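Local coordinates for exopolyphosphatase-related protein (Archaeoglobus fulgidus, PDB 3LLV), which is of unknown function but may bind nucleic acid; the part crystallised here is its Rossmann-type NAD(P)-binding domain, at residues D56-L68 and F83-V97. Sequence-based numbering, arbitrary orientation. Where two conformers were deposited one is given.
Sequences DPTDESFYRSLDL and FNLKILKALRSVSDV
Val94 meets three residues of helix 60-65 with its two methyls, and it buries more area than any other residue here. Val94 CG2, held beside the backbone N, rests 3.6 Å from Glu60 O and also lies over one face of the Arg64 guanidinium. Val94 CG1 is anti to the backbone N (chi1 178°), a setting that carries it 3.8 Å from Arg64 CG and against Tyr63 CB. Tyr63 packs as a knob into a hole formed by Ile87, Ala90, Leu91 and Val94. Leu91 CD1 makes a CH-pi contact 4.0 Å from the centroid of the Tyr63 ring, 19° off its normal, whereas Ala90 CB sits at the edge. Phe62 CD2 lies over the opposite face, so the ring is held from both sides. Tyr63 OH donates to Pro57 O over 2.7 Å, in the carbonyl plane and on a lone pair, which ties the helix back to the turn before it. Both segments belong to the Rossmann-type TrkA-N domain, where 56-68 packs on strand 9-12 through Pro57 and Tyr63 on Ile12, and 83-97 on the neighbouring strand 73-76 through Ile87 on Ile76, as in successive beta-alpha-beta crossovers; the axes of segments 60-65 and 83-94 approach to 8.7 Å, crossing at -49°. A leucine in place of Tyr63 would probably leave Pro57 O without its hydroxyl donor and Leu91 CD1 without a ring face to cover. At the turn, Thr58 CG2 comes 3.6 Å from Phe83 CE1, the two side chains crossing at about a right angle. Thr58 N donates to Asp56 OD1, closing an Asx turn, and Thr58 OG1 donates to the same oxygen from the same face, helping hold CG2 toward Phe83. Beside it, Pro57 CG packs 3.6 Å from Ile87 CD1, and Thr58 O lies 3.4 Å from Ala90 CB.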
loop_
_atom_site.group_PDB
_atom_site.type_symbol
_atom_site.label_atom_id
_atom_site.label_comp_id
_atom_site.label_asym_id
_atom_site.label_seq_id
_atom_site.Cartn_x
_atom_site.Cartn_y
_atom_site.Cartn_z
ATOM N N ASP A 56 -0.583 -4.855 -12.704
ATOM C CA ASP A 56 -0.692 -6.025 -11.846
ATOM C C ASP A 56 0.442 -5.957 -10.826
ATOM O O ASP A 56 1.593 -6.113 -11.211
ATOM C CB ASP A 56 -0.590 -7.289 -12.697
ATOM C CG ASP A 56 -0.679 -8.577 -11.869
ATOM O OD1 ASP A 56 -0.618 -8.533 -10.623
ATOM O OD2 ASP A 56 -0.814 -9.654 -12.492
ATOM N N PRO A 57 0.132 -5.726 -9.520
ATOM C CA PRO A 57 1.191 -5.530 -8.532
ATOM C C PRO A 57 1.927 -6.815 -8.114
ATOM O O PRO A 57 2.771 -6.793 -7.211
ATOM C CB PRO A 57 0.458 -4.878 -7.344
ATOM C CG PRO A 57 -0.922 -5.443 -7.418
ATOM C CD PRO A 57 -1.213 -5.575 -8.918
ATOM N N THR A 58 1.617 -7.924 -8.784
ATOM C CA THR A 58 2.445 -9.123 -8.640
ATOM C C THR A 58 3.404 -9.269 -9.838
ATOM O O THR A 58 4.188 -10.201 -9.913
ATOM C CB THR A 58 1.592 -10.403 -8.408
ATOM O OG1 THR A 58 0.932 -10.772 -9.620
ATOM C CG2 THR A 58 0.566 -10.188 -7.335
ATOM N N ASP A 59 3.387 -8.292 -10.732
ATOM C CA ASP A 59 4.222 -8.297 -11.925
ATOM C C ASP A 59 5.585 -7.671 -11.596
ATOM O O ASP A 59 5.686 -6.474 -11.419
ATOM C CB ASP A 59 3.439 -7.569 -13.054
ATOM C CG ASP A 59 4.248 -7.311 -14.327
ATOM O OD1 ASP A 59 5.389 -7.809 -14.479
ATOM O OD2 ASP A 59 3.703 -6.604 -15.213
ATOM N N GLU A 60 6.621 -8.504 -11.489
ATOM C CA GLU A 60 7.971 -8.011 -11.204
ATOM C C GLU A 60 8.466 -6.987 -12.227
ATOM O O GLU A 60 9.198 -6.059 -11.876
ATOM C CB GLU A 60 8.964 -9.174 -11.120
ATOM C CG GLU A 60 8.792 -10.011 -9.876
ATOM C CD GLU A 60 9.784 -11.158 -9.794
ATOM O OE1 GLU A 60 10.944 -11.006 -10.239
ATOM O OE2 GLU A 60 9.414 -12.210 -9.231
ATOM N N SER A 61 8.082 -7.139 -13.498
ATOM C CA SER A 61 8.509 -6.177 -14.510
ATOM C C SER A 61 7.931 -4.787 -14.261
ATOM O O SER A 61 8.555 -3.785 -14.631
ATOM C CB SER A 61 8.136 -6.641 -15.917
ATOM O OG SER A 61 8.792 -7.854 -16.237
ATOM N N PHE A 62 6.746 -4.720 -13.647
ATOM C CA PHE A 62 6.211 -3.419 -13.258
ATOM C C PHE A 62 7.159 -2.710 -12.293
ATOM O O PHE A 62 7.507 -1.536 -12.491
ATOM C CB PHE A 62 4.808 -3.533 -12.636
ATOM C CG PHE A 62 4.317 -2.231 -12.087
ATOM C CD1 PHE A 62 3.946 -1.170 -12.934
ATOM C CD2 PHE A 62 4.271 -2.036 -10.728
ATOM C CE1 PHE A 62 3.525 0.042 -12.395
ATOM C CE2 PHE A 62 3.831 -0.836 -10.204
ATOM C CZ PHE A 62 3.473 0.210 -11.041
ATOM N N TYR A 63 7.611 -3.432 -11.270
ATOM C CA TYR A 63 8.541 -2.847 -10.295
ATOM C C TYR A 63 9.865 -2.463 -10.907
ATOM O O TYR A 63 10.447 -1.439 -10.544
ATOM C CB TYR A 63 8.732 -3.755 -9.070
ATOM C CG TYR A 63 7.429 -3.921 -8.353
ATOM C CD1 TYR A 63 6.743 -2.805 -7.832
ATOM C CD2 TYR A 63 6.851 -5.170 -8.218
ATOM C CE1 TYR A 63 5.511 -2.959 -7.201
ATOM C CE2 TYR A 63 5.630 -5.330 -7.579
ATOM C CZ TYR A 63 4.964 -4.226 -7.081
ATOM O OH TYR A 63 3.734 -4.424 -6.489
ATOM N N ARG A 64 10.295 -3.239 -11.893
ATOM C CA ARG A 64 11.522 -2.937 -12.631
ATOM C C ARG A 64 11.409 -1.686 -13.518
ATOM O O ARG A 64 12.440 -1.076 -13.854
ATOM C CB ARG A 64 11.964 -4.155 -13.457
ATOM C CG ARG A 64 12.343 -5.337 -12.591
ATOM C CD ARG A 64 13.055 -6.430 -13.375
ATOM N NE ARG A 64 13.391 -7.553 -12.497
ATOM C CZ ARG A 64 14.421 -7.605 -11.663
ATOM N NH1 ARG A 64 15.297 -6.604 -11.570
ATOM N NH2 ARG A 64 14.589 -8.688 -10.921
ATOM N N SER A 65 10.183 -1.294 -13.873
ATOM C CA SER A 65 9.961 -0.087 -14.666
ATOM C C SER A 65 9.951 1.196 -13.826
ATOM O O SER A 65 10.052 2.289 -14.373
ATOM C CB SER A 65 8.669 -0.208 -15.489
ATOM O OG SER A 65 7.512 -0.073 -14.679
ATOM N N LEU A 66 9.844 1.057 -12.504
ATOM C CA LEU A 66 9.812 2.223 -11.603
ATOM C C LEU A 66 11.195 2.574 -11.070
ATOM O O LEU A 66 12.065 1.705 -10.950
ATOM C CB LEU A 66 8.875 1.964 -10.424
ATOM C CG LEU A 66 7.390 1.697 -10.689
ATOM C CD1 LEU A 66 6.733 1.230 -9.397
ATOM C CD2 LEU A 66 6.687 2.940 -11.243
ATOM N N ASP A 67 11.400 3.852 -10.761
ATOM C CA ASP A 67 12.618 4.269 -10.084
ATOM C C ASP A 67 12.313 4.228 -8.598
ATOM O O ASP A 67 11.721 5.154 -8.050
ATOM C CB ASP A 67 13.033 5.674 -10.523
ATOM C CG ASP A 67 14.363 6.112 -9.916
ATOM O OD1 ASP A 67 15.093 6.907 -10.560
ATOM O OD2 ASP A 67 14.682 5.671 -8.789
ATOM N N LEU A 68 12.716 3.173 -7.938
ATOM C CA LEU A 68 12.354 2.954 -6.572
ATOM C C LEU A 68 13.399 3.372 -5.563
ATOM O O LEU A 68 13.191 3.245 -4.376
ATOM C CB LEU A 68 12.059 1.490 -6.359
ATOM C CG LEU A 68 10.866 0.867 -7.032
ATOM C CD1 LEU A 68 10.999 -0.590 -6.903
ATOM C CD2 LEU A 68 9.605 1.333 -6.431
ATOM N N PHE A 83 -3.263 -12.135 -1.636
ATOM C CA PHE A 83 -2.817 -11.255 -2.702
ATOM C C PHE A 83 -1.698 -10.329 -2.259
ATOM O O PHE A 83 -0.700 -10.153 -2.980
ATOM C CB PHE A 83 -3.990 -10.457 -3.311
ATOM C CG PHE A 83 -3.695 -9.887 -4.669
ATOM C CD1 PHE A 83 -3.267 -10.715 -5.714
ATOM C CD2 PHE A 83 -3.878 -8.530 -4.924
ATOM C CE1 PHE A 83 -3.001 -10.187 -6.968
ATOM C CE2 PHE A 83 -3.615 -7.994 -6.193
ATOM C CZ PHE A 83 -3.178 -8.822 -7.205
ATOM N N ASN A 84 -1.830 -9.773 -1.054
ATOM C CA ASN A 84 -0.809 -8.874 -0.517
ATOM C C ASN A 84 0.534 -9.593 -0.335
ATOM O O ASN A 84 1.583 -8.998 -0.528
ATOM C CB ASN A 84 -1.269 -8.272 0.825
ATOM C CG ASN A 84 -2.317 -7.190 0.651
ATOM O OD1 ASN A 84 -2.764 -6.892 -0.463
ATOM N ND2 ASN A 84 -2.738 -6.609 1.768
ATOM N N LEU A 85 0.496 -10.881 0.008
ATOM C CA LEU A 85 1.730 -11.629 0.217
ATOM C C LEU A 85 2.415 -11.813 -1.137
ATOM O O LEU A 85 3.640 -11.647 -1.261
ATOM C CB LEU A 85 1.446 -12.974 0.922
ATOM C CG LEU A 85 2.665 -13.783 1.319
ATOM C CD1 LEU A 85 3.487 -13.029 2.392
ATOM C CD2 LEU A 85 2.232 -15.121 1.884
ATOM N N LYS A 86 1.611 -12.113 -2.162
ATOM C CA LYS A 86 2.132 -12.240 -3.518
ATOM C C LYS A 86 2.741 -10.929 -3.997
ATOM O O LYS A 86 3.814 -10.933 -4.644
ATOM C CB LYS A 86 1.035 -12.709 -4.460
ATOM C CG LYS A 86 0.745 -14.186 -4.355
ATOM C CD LYS A 86 -0.420 -14.542 -5.270
ATOM C CE LYS A 86 -0.430 -16.020 -5.621
ATOM N NZ LYS A 86 -0.501 -16.886 -4.412
ATOM N N ILE A 87 2.087 -9.818 -3.659
ATOM C CA ILE A 87 2.587 -8.502 -4.050
ATOM C C ILE A 87 3.922 -8.228 -3.373
ATOM O O ILE A 87 4.905 -7.814 -4.019
ATOM C CB ILE A 87 1.583 -7.390 -3.669
ATOM C CG1 ILE A 87 0.309 -7.495 -4.536
ATOM C CG2 ILE A 87 2.248 -6.031 -3.732
ATOM C CD1 ILE A 87 -0.830 -6.671 -3.992
ATOM N N LEU A 88 3.975 -8.514 -2.075
ATOM C CA LEU A 88 5.180 -8.255 -1.285
ATOM C C LEU A 88 6.348 -9.106 -1.824
ATOM O O LEU A 88 7.468 -8.623 -1.909
ATOM C CB LEU A 88 4.916 -8.600 0.188
ATOM C CG LEU A 88 6.121 -8.591 1.152
ATOM C CD1 LEU A 88 6.772 -7.198 1.174
ATOM C CD2 LEU A 88 5.683 -9.015 2.568
ATOM N N LYS A 89 6.080 -10.366 -2.172
ATOM C CA LYS A 89 7.142 -11.236 -2.680
ATOM C C LYS A 89 7.650 -10.764 -4.044
ATOM O O LYS A 89 8.856 -10.822 -4.291
ATOM C CB LYS A 89 6.638 -12.675 -2.754
ATOM C CG LYS A 89 6.567 -13.319 -1.349
ATOM C CD LYS A 89 5.977 -14.737 -1.375
ATOM C CE LYS A 89 5.861 -15.283 0.036
ATOM N NZ LYS A 89 5.186 -16.608 0.101
ATOM N N ALA A 90 6.734 -10.324 -4.917
ATOM C CA ALA A 90 7.104 -9.748 -6.228
ATOM C C ALA A 90 7.994 -8.516 -6.037
ATOM O O ALA A 90 9.067 -8.385 -6.663
ATOM C CB ALA A 90 5.841 -9.381 -7.068
ATOM N N LEU A 91 7.543 -7.619 -5.164
ATOM C CA LEU A 91 8.290 -6.427 -4.831
ATOM C C LEU A 91 9.680 -6.788 -4.347
ATOM O O LEU A 91 10.664 -6.266 -4.863
ATOM C CB LEU A 91 7.542 -5.595 -3.766
ATOM C CG LEU A 91 8.261 -4.306 -3.365
ATOM C CD1 LEU A 91 8.441 -3.331 -4.549
ATOM C CD2 LEU A 91 7.525 -3.610 -2.193
ATOM N N ARG A 92 9.752 -7.688 -3.371
ATOM C CA ARG A 92 11.027 -8.069 -2.759
ATOM C C ARG A 92 12.021 -8.788 -3.690
ATOM O O ARG A 92 13.257 -8.763 -3.453
ATOM C CB ARG A 92 10.751 -8.847 -1.471
ATOM C CG ARG A 92 10.339 -7.937 -0.345
ATOM C CD ARG A 92 11.574 -7.266 0.292
ATOM N NE ARG A 92 11.153 -6.255 1.271
ATOM C CZ ARG A 92 10.893 -4.983 0.991
ATOM N NH1 ARG A 92 10.999 -4.504 -0.241
ATOM N NH2 ARG A 92 10.449 -4.181 1.939
ATOM N N SER A 93 11.485 -9.423 -4.732
ATOM C CA SER A 93 12.321 -10.066 -5.744
ATOM C C SER A 93 13.083 -9.019 -6.562
ATOM O O SER A 93 14.097 -9.335 -7.179
ATOM C CB SER A 93 11.482 -10.948 -6.663
ATOM O OG SER A 93 10.810 -10.153 -7.626
ATOM N N VAL A 94 12.589 -7.776 -6.546
ATOM C CA VAL A 94 13.173 -6.640 -7.285
ATOM C C VAL A 94 13.914 -5.628 -6.396
ATOM O O VAL A 94 14.969 -5.122 -6.800
ATOM C CB VAL A 94 12.076 -5.879 -8.097
ATOM C CG1 VAL A 94 12.654 -4.663 -8.839
ATOM C CG2 VAL A 94 11.392 -6.834 -9.101
ATOM N N SER A 95 13.365 -5.321 -5.214
ATOM C CA SER A 95 13.856 -4.182 -4.448
ATOM C C SER A 95 13.692 -4.381 -2.956
ATOM O O SER A 95 12.739 -5.051 -2.519
ATOM C CB SER A 95 13.064 -2.933 -4.848
ATOM O OG SER A 95 13.448 -1.787 -4.096
ATOM N N ASP A 96 14.598 -3.781 -2.194
ATOM C CA ASP A 96 14.455 -3.724 -0.737
ATOM C C ASP A 96 13.669 -2.497 -0.234
ATOM O O ASP A 96 13.642 -2.228 0.983
ATOM C CB ASP A 96 15.826 -3.844 -0.046
ATOM C CG ASP A 96 16.669 -2.578 -0.170
ATOM O OD1 ASP A 96 16.252 -1.630 -0.872
ATOM O OD2 ASP A 96 17.781 -2.563 0.423
ATOM N N VAL A 97 13.034 -1.763 -1.157
ATOM C CA VAL A 97 12.353 -0.530 -0.789
ATOM C C VAL A 97 11.429 -0.742 0.424
ATOM O O VAL A 97 10.715 -1.752 0.510
ATOM C CB VAL A 97 11.589 0.093 -1.989
ATOM C CG1 VAL A 97 10.541 -0.903 -2.569
ATOM C CG2 VAL A 97 10.951 1.433 -1.564
#